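Local coordinates for protelomerase (Agrobacterium tumefaciens, PDB 4F43), which generates the hairpin ends of the linear Agrobacterium chromosome, probably by cutting and rejoining DNA strands, and protects those ends, at residues Thr151-Tyr156 against Ala162-Ala167; Ile145-Met150 against Ala211-Leu216; Asn77-Ala82 against Pro88-Ala93. The protein carries 1 engineered substitution. All coordinates share one frame; numbering follows the deposited sequence.

Contact 1 (Thr151-Tyr156 against Ala162-Ala167); sequences TGRAPY and AEFSPA. Engineered in segment 151-156: Ala-154 (natural residue Arg). With nucleotides of chain B.
The ring of Phe-164 reaches across to Thr-151 and Arg-153, its CE1 and CZ corner carrying the contact. Arg-153 CG comes to the ring at its edge, near the ring plane, 3.7 Å from Phe-164 CE1. Thr-151 and Phe-164 reach toward each other: the methyl CG2 lies 3.6 Å from Phe-164 CZ, set obliquely to the ring, and the hydroxyl OG1 stands beside CE1. A chi1 of -159° sets that hydroxyl anti to the backbone N and leaves the methyl in the crowded position between N and the carbonyl carbon, so both branches meet the phenylalanine. Bends at chi2 and chi3 turn the Arg-153 head back toward the carbonyl of Thr-151. NE then donates to Thr-151 O at 3.2 Å, within the guanidinium plane but 46° above the carbonyl plane, and NH1 adds a weak bond to the same oxygen. NH1 also bonds Ile-290 O, while Phe-180 makes a cation-pi contact with the arginine. Both segments belong to the telomere resolvase catalytic domain: Gly-152, with positive phi, is the first residue to leave the helical path after helix 140-151, and Ala-154 is the N-cap of helix 155-161, which leads to Phe-164. Ala-154 is an engineered residue replacing the natural arginine; its CB lies near OP1 of DT23 of chain B, at 3.7 Å. The first turn of helix 155-161 grips this phosphate, Tyr-156 N donating to OP1 of DT23 of chain B at 2.7 Å and 154°. Pro-155 CD packs against that oxygen, and the Tyr-156 ring lies obliquely to C5' of DT22 of chain B.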
loop_
_atom_site.group_PDB
_atom_site.type_symbol
_atom_site.label_atom_id
_atom_site.label_comp_id
_atom_site.label_asym_id
_atom_site.label_seq_id
_atom_site.Cartn_x
_atom_site.Cartn_y
_atom_site.Cartn_z
ATOM N N THR A 151 8.765 10.493 7.095
ATOM C CA THR A 151 9.518 10.005 5.940
ATOM C C THR A 151 8.615 9.663 4.756
ATOM O O THR A 151 9.081 9.554 3.623
ATOM C CB THR A 151 10.409 8.790 6.294
ATOM O OG1 THR A 151 11.449 8.657 5.318
ATOM C CG2 THR A 151 9.593 7.513 6.332
ATOM N N GLY A 152 7.326 9.488 5.025
ATOM C CA GLY A 152 6.341 9.314 3.973
ATOM C C GLY A 152 6.232 7.927 3.371
ATOM O O GLY A 152 5.524 7.733 2.385
ATOM N N ARG A 153 6.925 6.955 3.956
ATOM C CA ARG A 153 6.836 5.583 3.471
ATOM C C ARG A 153 5.505 4.949 3.869
ATOM O O ARG A 153 4.859 5.381 4.825
ATOM C CB ARG A 153 8.008 4.742 3.985
ATOM C CG ARG A 153 9.385 5.246 3.570
ATOM C CD ARG A 153 9.454 5.541 2.080
ATOM N NE ARG A 153 9.361 6.970 1.798
ATOM C CZ ARG A 153 9.361 7.488 0.574
ATOM N NH1 ARG A 153 9.275 8.801 0.408
ATOM N NH2 ARG A 153 9.443 6.692 -0.483
ATOM N N ALA A 154 5.101 3.924 3.127
ATOM C CA ALA A 154 3.849 3.222 3.384
ATOM C C ALA A 154 3.949 2.391 4.660
ATOM O O ALA A 154 5.043 1.974 5.042
ATOM C CB ALA A 154 3.494 2.338 2.193
ATOM N N PRO A 155 2.806 2.160 5.330
ATOM C CA PRO A 155 2.740 1.354 6.555
ATOM C C PRO A 155 3.437 -0.002 6.431
ATOM O O PRO A 155 4.131 -0.410 7.360
ATOM C CB PRO A 155 1.237 1.158 6.751
ATOM C CG PRO A 155 0.642 2.398 6.188
ATOM C CD PRO A 155 1.502 2.767 5.007
ATOM N N TYR A 156 3.257 -0.684 5.306
ATOM C CA TYR A 156 3.910 -1.971 5.090
ATOM C C TYR A 156 5.425 -1.795 5.055
ATOM O O TYR A 156 6.162 -2.520 5.728
ATOM C CB TYR A 156 3.414 -2.618 3.796
ATOM C CG TYR A 156 3.911 -4.028 3.584
ATOM C CD1 TYR A 156 3.503 -5.061 4.417
ATOM C CD2 TYR A 156 4.782 -4.329 2.543
ATOM C CE1 TYR A 156 3.955 -6.353 4.227
ATOM C CE2 TYR A 156 5.237 -5.619 2.344
ATOM C CZ TYR A 156 4.820 -6.627 3.188
ATOM O OH TYR A 156 5.271 -7.911 2.994
ATOM N N ALA A 162 11.522 -1.472 5.935
ATOM C CA ALA A 162 12.238 -0.236 5.637
ATOM C C ALA A 162 13.686 -0.300 6.116
ATOM O O ALA A 162 13.982 -0.902 7.148
ATOM C CB ALA A 162 11.528 0.959 6.254
ATOM N N GLU A 163 14.584 0.321 5.357
ATOM C CA GLU A 163 15.991 0.404 5.738
ATOM C C GLU A 163 16.503 1.825 5.549
ATOM O O GLU A 163 17.094 2.149 4.521
ATOM C CB GLU A 163 16.845 -0.558 4.909
ATOM C CG GLU A 163 16.417 -2.012 4.984
ATOM C CD GLU A 163 17.046 -2.856 3.892
ATOM O OE1 GLU A 163 16.627 -4.020 3.719
ATOM O OE2 GLU A 163 17.959 -2.352 3.205
ATOM N N PHE A 164 16.271 2.671 6.547
ATOM C CA PHE A 164 16.699 4.063 6.473
ATOM C C PHE A 164 18.165 4.217 6.860
ATOM O O PHE A 164 18.611 3.682 7.874
ATOM C CB PHE A 164 15.817 4.947 7.356
ATOM C CG PHE A 164 14.350 4.820 7.064
ATOM C CD1 PHE A 164 13.833 5.225 5.844
ATOM C CD2 PHE A 164 13.486 4.301 8.011
ATOM C CE1 PHE A 164 12.483 5.111 5.573
ATOM C CE2 PHE A 164 12.135 4.184 7.746
ATOM C CZ PHE A 164 11.632 4.589 6.525
ATOM N N SER A 165 18.910 4.957 6.044
ATOM C CA SER A 165 20.341 5.140 6.254
ATOM C C SER A 165 20.750 6.582 5.944
ATOM O O SER A 165 20.092 7.253 5.147
ATOM C CB SER A 165 21.131 4.146 5.396
ATOM O OG SER A 165 20.698 4.176 4.049
ATOM N N PRO A 166 21.830 7.066 6.582
ATOM C CA PRO A 166 22.262 8.461 6.427
ATOM C C PRO A 166 22.626 8.834 4.992
ATOM O O PRO A 166 23.335 8.091 4.314
ATOM C CB PRO A 166 23.505 8.546 7.324
ATOM C CG PRO A 166 23.959 7.135 7.492
ATOM C CD PRO A 166 22.704 6.328 7.510
ATOM N N ALA A 167 22.133 9.986 4.547
ATOM C CA ALA A 167 22.417 10.489 3.208
ATOM C C ALA A 167 23.451 11.606 3.264
ATOM O O ALA A 167 23.267 12.591 3.977
ATOM C CB ALA A 167 21.140 10.981 2.548
ATOM P P DT B 23 0.220 -1.232 3.166
ATOM O OP1 DT B 23 1.199 -0.226 3.635
ATOM O OP2 DT B 23 0.037 -2.491 3.918
ATOM O "O5'" DT B 23 -1.209 -0.525 3.036
ATOM C "C5'" DT B 23 -1.322 0.741 2.398
ATOM C "C4'" DT B 23 -2.776 1.169 2.301
ATOM O "O4'" DT B 23 -3.533 0.141 1.610
ATOM C "C3'" DT B 23 -3.487 1.379 3.637
ATOM O "O3'" DT B 23 -4.306 2.543 3.568
ATOM C "C2'" DT B 23 -4.329 0.120 3.791
ATOM C "C1'" DT B 23 -4.718 -0.106 2.338
ATOM N N1 DT B 23 -5.216 -1.478 2.034
ATOM C C2 DT B 23 -6.520 -1.622 1.625
ATOM O O2 DT B 23 -7.286 -0.685 1.500
ATOM N N3 DT B 23 -6.899 -2.910 1.364
ATOM C C4 DT B 23 -6.128 -4.050 1.468
ATOM O O4 DT B 23 -6.580 -5.163 1.206
ATOM C C5 DT B 23 -4.770 -3.832 1.902
ATOM C C7 DT B 23 -3.828 -4.988 2.056
ATOM C C6 DT B 23 -4.386 -2.573 2.161
ATOM P P DT B 22 3.065 -5.596 -1.789
ATOM O OP1 DT B 22 4.384 -5.476 -2.447
ATOM O OP2 DT B 22 2.750 -6.795 -0.981
ATOM O "O5'" DT B 22 2.841 -4.307 -0.864
ATOM C "C5'" DT B 22 1.812 -4.279 0.123
ATOM C "C4'" DT B 22 0.783 -3.203 -0.177
ATOM O "O4'" DT B 22 -0.203 -3.735 -1.092
ATOM C "C3'" DT B 22 -0.034 -2.726 1.017
ATOM O "O3'" DT B 22 0.592 -1.613 1.649
ATOM C "C2'" DT B 22 -1.365 -2.312 0.400
ATOM C "C1'" DT B 22 -1.366 -2.940 -0.992
ATOM N N1 DT B 22 -2.577 -3.774 -1.257
ATOM C C2 DT B 22 -3.786 -3.147 -1.454
ATOM O O2 DT B 22 -3.933 -1.938 -1.431
ATOM N N3 DT B 22 -4.837 -3.994 -1.692
ATOM C C4 DT B 22 -4.811 -5.373 -1.749
ATOM O O4 DT B 22 -5.822 -6.036 -1.969
ATOM C C5 DT B 22 -3.513 -5.964 -1.531
ATOM C C7 DT B 22 -3.350 -7.455 -1.566
ATOM C C6 DT B 22 -2.475 -5.150 -1.298
#

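Contact 2 (Ile145-Met150 against Ala211-Leu216); sequences IGLIGM and AAYKRL
Leu-147 overlaps Tyr-213 and Leu-216 with a single methyl, CD2, which fits between two side chains one helical turn apart. This is helix-on-helix packing inside the telomere resolvase catalytic domain, joining helix 140-151 to helix 206-217, with the backbones closest at Leu-147 and Tyr-213, whose CA atoms are 7.6 Å apart. Leu-147 CD2 approaches Tyr-213 CB at 4.1 Å, lying at the edge of the phenol ring and near its plane. The tyrosine therefore offers the base of its side chain to the leucine. With CG anti to the backbone N (chi1 167°), its ring is carried onward, away from helix 140-151, to an edge-to-face contact with Phe-164, and its hydroxyl is hydrogen-bonded with Ala-162 O. No hydrogen bond passes between the two helical segments; their meeting is entirely apolar. Leu-147 also packs on Val-158 of helix 155-161 and on Leu-135, which Ala-212 touches as well. Ala-212 turns its CB toward helix 140-151, where it touches Ile-143. In Leu-216, CG is likewise anti to the backbone N (chi1 168°), a torsion that brings its CD2 methyl obliquely to the leucine opposite, where it meets Leu-147 CD2 at 3.9 Å.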
loop_
_atom_site.group_PDB
_atom_site.type_symbol
_atom_site.label_atom_id
_atom_site.label_comp_id
_atom_site.label_asym_id
_atom_site.label_seq_id
_atom_site.Cartn_x
_atom_site.Cartn_y
_atom_site.Cartn_z
ATOM N N ILE A 145 3.733 5.394 13.240
ATOM C CA ILE A 145 2.862 6.447 12.726
ATOM C C ILE A 145 3.647 7.715 12.406
ATOM O O ILE A 145 3.537 8.272 11.309
ATOM C CB ILE A 145 1.764 6.806 13.741
ATOM C CG1 ILE A 145 0.970 5.562 14.132
ATOM C CG2 ILE A 145 0.843 7.879 13.175
ATOM C CD1 ILE A 145 0.189 5.727 15.410
ATOM N N GLY A 146 4.439 8.163 13.375
ATOM C CA GLY A 146 5.265 9.343 13.203
ATOM C C GLY A 146 6.237 9.190 12.051
ATOM O O GLY A 146 6.531 10.150 11.340
ATOM N N LEU A 147 6.734 7.971 11.866
ATOM C CA LEU A 147 7.648 7.673 10.773
ATOM C C LEU A 147 6.926 7.781 9.434
ATOM O O LEU A 147 7.487 8.276 8.461
ATOM C CB LEU A 147 8.253 6.278 10.946
ATOM C CG LEU A 147 9.770 6.173 10.795
ATOM C CD1 LEU A 147 10.453 7.343 11.476
ATOM C CD2 LEU A 147 10.261 4.859 11.382
ATOM N N ILE A 148 5.679 7.318 9.395
ATOM C CA ILE A 148 4.853 7.456 8.201
ATOM C C ILE A 148 4.636 8.930 7.886
ATOM O O ILE A 148 4.714 9.347 6.730
ATOM C CB ILE A 148 3.482 6.770 8.370
ATOM C CG1 ILE A 148 3.654 5.268 8.582
ATOM C CG2 ILE A 148 2.596 7.030 7.159
ATOM C CD1 ILE A 148 2.352 4.526 8.793
ATOM N N GLY A 149 4.373 9.718 8.923
ATOM C CA GLY A 149 4.133 11.139 8.746
ATOM C C GLY A 149 5.361 11.915 8.307
ATOM O O GLY A 149 5.253 12.887 7.560
ATOM N N MET A 150 6.532 11.481 8.763
ATOM C CA MET A 150 7.773 12.214 8.514
ATOM C C MET A 150 8.507 11.790 7.241
ATOM O O MET A 150 8.844 12.629 6.405
ATOM C CB MET A 150 8.711 12.108 9.719
ATOM C CG MET A 150 8.228 12.841 10.967
ATOM S SD MET A 150 8.309 14.642 10.840
ATOM C CE MET A 150 6.609 15.052 10.453
ATOM N N ALA A 211 17.131 7.874 14.631
ATOM C CA ALA A 211 17.058 7.411 16.011
ATOM C C ALA A 211 15.748 6.670 16.275
ATOM O O ALA A 211 15.748 5.565 16.826
ATOM C CB ALA A 211 17.207 8.580 16.970
ATOM N N ALA A 212 14.637 7.283 15.874
ATOM C CA ALA A 212 13.315 6.697 16.082
ATOM C C ALA A 212 13.171 5.355 15.372
ATOM O O ALA A 212 12.543 4.433 15.889
ATOM C CB ALA A 212 12.234 7.655 15.619
ATOM N N TYR A 213 13.758 5.259 14.185
ATOM C CA TYR A 213 13.741 4.020 13.419
ATOM C C TYR A 213 14.605 2.958 14.091
ATOM O O TYR A 213 14.215 1.790 14.182
ATOM C CB TYR A 213 14.223 4.269 11.990
ATOM C CG TYR A 213 14.535 3.007 11.220
ATOM C CD1 TYR A 213 13.520 2.206 10.713
ATOM C CD2 TYR A 213 15.850 2.616 10.998
ATOM C CE1 TYR A 213 13.805 1.052 10.009
ATOM C CE2 TYR A 213 16.145 1.464 10.297
ATOM C CZ TYR A 213 15.119 0.685 9.804
ATOM O OH TYR A 213 15.406 -0.464 9.104
ATOM N N LYS A 214 15.776 3.375 14.566
ATOM C CA LYS A 214 16.695 2.466 15.239
ATOM C C LYS A 214 16.058 1.906 16.506
ATOM O O LYS A 214 16.308 0.762 16.886
ATOM C CB LYS A 214 18.009 3.173 15.571
ATOM C CG LYS A 214 19.174 2.226 15.796
ATOM C CD LYS A 214 19.429 1.380 14.559
ATOM C CE LYS A 214 20.567 0.397 14.780
ATOM N NZ LYS A 214 20.798 -0.457 13.583
ATOM N N ARG A 215 15.228 2.719 17.154
ATOM C CA ARG A 215 14.479 2.269 18.322
ATOM C C ARG A 215 13.337 1.348 17.908
ATOM O O ARG A 215 13.049 0.358 18.581
ATOM C CB ARG A 215 13.926 3.465 19.096
ATOM C CG ARG A 215 14.987 4.323 19.761
ATOM C CD ARG A 215 14.379 5.603 20.305
ATOM N NE ARG A 215 13.282 5.332 21.229
ATOM C CZ ARG A 215 12.248 6.146 21.416
ATOM N NH1 ARG A 215 12.163 7.280 20.736
ATOM N NH2 ARG A 215 11.295 5.821 22.279
ATOM N N LEU A 216 12.691 1.687 16.796
ATOM C CA LEU A 216 11.572 0.911 16.272
ATOM C C LEU A 216 11.978 -0.520 15.949
ATOM O O LEU A 216 11.260 -1.466 16.269
ATOM C CB LEU A 216 11.015 1.576 15.010
ATOM C CG LEU A 216 10.038 0.744 14.174
ATOM C CD1 LEU A 216 8.656 0.706 14.813
ATOM C CD2 LEU A 216 9.965 1.267 12.746
#

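Contact 3 (Asn77-Ala82 against Pro88-Ala93); sequences NAIREA and PMLKIA. With nucleotides of chain B.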
loop_
_atom_site.group_PDB
_atom_site.type_symbol
_atom_site.label_atom_id
_atom_site.label_comp_id
_atom_site.label_asym_id
_atom_site.label_seq_id
_atom_site.Cartn_x
_atom_site.Cartn_y
_atom_site.Cartn_z
ATOM N N ASN A 77 -3.616 -16.476 -8.226
ATOM C CA ASN A 77 -2.415 -16.707 -7.431
ATOM C C ASN A 77 -2.375 -18.121 -6.863
ATOM O O ASN A 77 -1.315 -18.749 -6.800
ATOM C CB ASN A 77 -2.299 -15.676 -6.307
ATOM C CG ASN A 77 -1.881 -14.311 -6.813
ATOM O OD1 ASN A 77 -1.174 -14.198 -7.815
ATOM N ND2 ASN A 77 -2.312 -13.265 -6.118
ATOM N N ALA A 78 -3.539 -18.621 -6.458
ATOM C CA ALA A 78 -3.648 -19.986 -5.956
ATOM C C ALA A 78 -3.287 -20.994 -7.043
ATOM O O ALA A 78 -2.599 -21.982 -6.783
ATOM C CB ALA A 78 -5.048 -20.248 -5.429
ATOM N N ILE A 79 -3.751 -20.731 -8.262
ATOM C CA ILE A 79 -3.446 -21.588 -9.402
ATOM C C ILE A 79 -1.952 -21.561 -9.715
ATOM O O ILE A 79 -1.340 -22.604 -9.954
ATOM C CB ILE A 79 -4.240 -21.174 -10.656
ATOM C CG1 ILE A 79 -5.744 -21.280 -10.400
ATOM C CG2 ILE A 79 -3.849 -22.037 -11.846
ATOM C CD1 ILE A 79 -6.600 -20.787 -11.548
ATOM N N ARG A 80 -1.371 -20.364 -9.707
ATOM C CA ARG A 80 0.061 -20.211 -9.951
ATOM C C ARG A 80 0.881 -20.952 -8.903
ATOM O O ARG A 80 1.926 -21.527 -9.212
ATOM C CB ARG A 80 0.457 -18.734 -9.965
ATOM C CG ARG A 80 -0.079 -17.951 -11.149
ATOM C CD ARG A 80 0.445 -16.525 -11.132
ATOM N NE ARG A 80 -0.088 -15.726 -12.231
ATOM C CZ ARG A 80 0.511 -15.576 -13.408
ATOM N NH1 ARG A 80 -0.049 -14.828 -14.348
ATOM N NH2 ARG A 80 1.671 -16.176 -13.644
ATOM N N GLU A 81 0.402 -20.935 -7.663
ATOM C CA GLU A 81 1.098 -21.606 -6.572
ATOM C C GLU A 81 0.988 -23.123 -6.681
ATOM O O GLU A 81 1.961 -23.842 -6.457
ATOM C CB GLU A 81 0.553 -21.141 -5.219
ATOM C CG GLU A 81 1.254 -21.762 -4.021
ATOM C CD GLU A 81 0.615 -21.371 -2.703
ATOM O OE1 GLU A 81 1.233 -21.611 -1.645
ATOM O OE2 GLU A 81 -0.509 -20.826 -2.726
ATOM N N ALA A 82 -0.200 -23.602 -7.035
ATOM C CA ALA A 82 -0.468 -25.036 -7.066
ATOM C C ALA A 82 0.131 -25.738 -8.283
ATOM O O ALA A 82 0.809 -26.756 -8.145
ATOM C CB ALA A 82 -1.965 -25.294 -6.989
ATOM N N PRO A 88 -3.332 -23.920 -18.519
ATOM C CA PRO A 88 -4.339 -23.306 -19.393
ATOM C C PRO A 88 -5.441 -22.593 -18.613
ATOM O O PRO A 88 -6.102 -21.706 -19.155
ATOM C CB PRO A 88 -4.926 -24.505 -20.146
ATOM C CG PRO A 88 -3.869 -25.550 -20.082
ATOM C CD PRO A 88 -3.230 -25.372 -18.741
ATOM N N MET A 89 -5.631 -22.982 -17.357
ATOM C CA MET A 89 -6.663 -22.389 -16.514
ATOM C C MET A 89 -6.412 -20.903 -16.304
ATOM O O MET A 89 -7.344 -20.131 -16.077
ATOM C CB MET A 89 -6.721 -23.098 -15.162
ATOM C CG MET A 89 -8.001 -22.847 -14.401
ATOM S SD MET A 89 -9.426 -23.190 -15.442
ATOM C CE MET A 89 -10.736 -23.163 -14.231
ATOM N N LEU A 90 -5.146 -20.508 -16.385
ATOM C CA LEU A 90 -4.762 -19.109 -16.246
ATOM C C LEU A 90 -5.322 -18.268 -17.389
ATOM O O LEU A 90 -5.493 -17.057 -17.252
ATOM C CB LEU A 90 -3.239 -18.978 -16.195
ATOM C CG LEU A 90 -2.560 -19.604 -14.977
ATOM C CD1 LEU A 90 -1.049 -19.525 -15.106
ATOM C CD2 LEU A 90 -3.029 -18.913 -13.708
ATOM N N LYS A 91 -5.603 -18.916 -18.515
ATOM C CA LYS A 91 -6.192 -18.230 -19.658
ATOM C C LYS A 91 -7.709 -18.318 -19.570
ATOM O O LYS A 91 -8.429 -17.619 -20.283
ATOM C CB LYS A 91 -5.708 -18.851 -20.969
ATOM C CG LYS A 91 -4.217 -19.152 -21.004
ATOM C CD LYS A 91 -3.388 -17.920 -20.686
ATOM C CE LYS A 91 -1.923 -18.281 -20.497
ATOM N NZ LYS A 91 -1.109 -17.112 -20.065
ATOM N N ILE A 92 -8.184 -19.191 -18.688
ATOM C CA ILE A 92 -9.612 -19.377 -18.476
ATOM C C ILE A 92 -10.074 -18.614 -17.240
ATOM O O ILE A 92 -11.066 -17.887 -17.281
ATOM C CB ILE A 92 -9.958 -20.866 -18.306
ATOM C CG1 ILE A 92 -9.574 -21.647 -19.563
ATOM C CG2 ILE A 92 -11.434 -21.037 -17.991
ATOM C CD1 ILE A 92 -9.837 -23.131 -19.462
ATOM N N ALA A 93 -9.343 -18.783 -16.143
ATOM C CA ALA A 93 -9.683 -18.128 -14.885
ATOM C C ALA A 93 -9.260 -16.665 -14.876
ATOM O O ALA A 93 -8.327 -16.281 -14.171
ATOM C CB ALA A 93 -9.063 -18.872 -13.709
ATOM P P DA B 21 0.597 -9.937 -6.567
ATOM O OP1 DA B 21 1.933 -10.558 -6.428
ATOM O OP2 DA B 21 -0.609 -10.683 -6.139
ATOM O "O5'" DA B 21 0.606 -8.534 -5.800
ATOM C "C5'" DA B 21 1.720 -7.651 -5.933
ATOM C "C4'" DA B 21 1.538 -6.393 -5.100
ATOM O "O4'" DA B 21 0.301 -5.738 -5.476
ATOM C "C3'" DA B 21 1.438 -6.600 -3.592
ATOM O "O3'" DA B 21 1.934 -5.450 -2.919
ATOM C "C2'" DA B 21 -0.065 -6.721 -3.387
ATOM C "C1'" DA B 21 -0.521 -5.619 -4.333
ATOM N N9 DA B 21 -1.911 -5.711 -4.761
ATOM C C8 DA B 21 -2.592 -6.817 -5.188
ATOM N N7 DA B 21 -3.842 -6.572 -5.513
ATOM C C5 DA B 21 -3.984 -5.212 -5.284
ATOM C C6 DA B 21 -5.064 -4.317 -5.430
ATOM N N6 DA B 21 -6.286 -4.652 -5.863
ATOM N N1 DA B 21 -4.835 -3.030 -5.106
ATOM C C2 DA B 21 -3.633 -2.650 -4.671
ATOM N N3 DA B 21 -2.548 -3.393 -4.494
ATOM C C4 DA B 21 -2.799 -4.669 -4.823
#
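Ile-79 is the main bump of segment 77-82, pushing into a hollow lined by Met-89, Leu-90 and Ala-93. Its two branches divide the work. CG1 lies anti to the carbonyl carbon (chi1 -61°) and the chain continues extended, so CD1 enters between Met-89 and Ala-93, at 3.8 Å from both Met-89 CG and Ala-93 CB. The other branch, CG2, rests against Leu-90 CD2 at 3.7 Å, where the two side chains run antiparallel alongside each other. Leu-90 in turn is a bump for the first helix: its CD2 settles between Ile-79 CG2 and the aliphatic part of Arg-80, whose CG is 4.0 Å from that methyl and whose chain crosses it at about a right angle. The extended Arg-80 chain thus walls the outer side of the leucine before its guanidinium forms a salt bridge with Asp-85, in the loop joining the segments. Met-89 touches through CG alone, because its chain bends at chi2 and its end leads off from Ile-79. Asn-77, pointing away from this apolar interlock, faces the DNA: its ND2 donates to OP2 of DA21 of chain B at 3.1 Å, an angle of 145°. The contact joins a helix and a short, weakly bonded helical turn through a short loop, in the bundle that precedes the long helix 97-115. Arg-76 bonds the carbonyls of Leu-90 and Ala-93, fastening the second segment to helix 65-82. Met-89 reaches Phe-36 and Met-40 of helix 28-40 and Trp-53 of helix 46-59, while Ala-78 and Ala-82 pack on Ile-33 and Ile-37 of helix 28-40.

How the contacts relate
From the N terminus, contact 3 comes first: helix 65-82 turns through a short loop and returns as the weakly bonded helical turn 89-92, closing a loop in the N-terminal helical bundle. The long helix 97-115 follows, and the chain goes on to helix 140-151, where contact 2 opens. It closes at helix 206-217, and contact 1 nests inside that span, closing around helix 155-161. Contacts 1 and 2 have centres 8 Å apart, and Tyr-213 of contact 2 touches Ala-162 and Phe-164 of contact 1. Contact 3 lies about 35 Å from contact 1 and 40 Å from contact 2, centre to centre, across the chain's centre. Contacts 1 and 3 both meet DNA chain B, at neighbouring nucleotides.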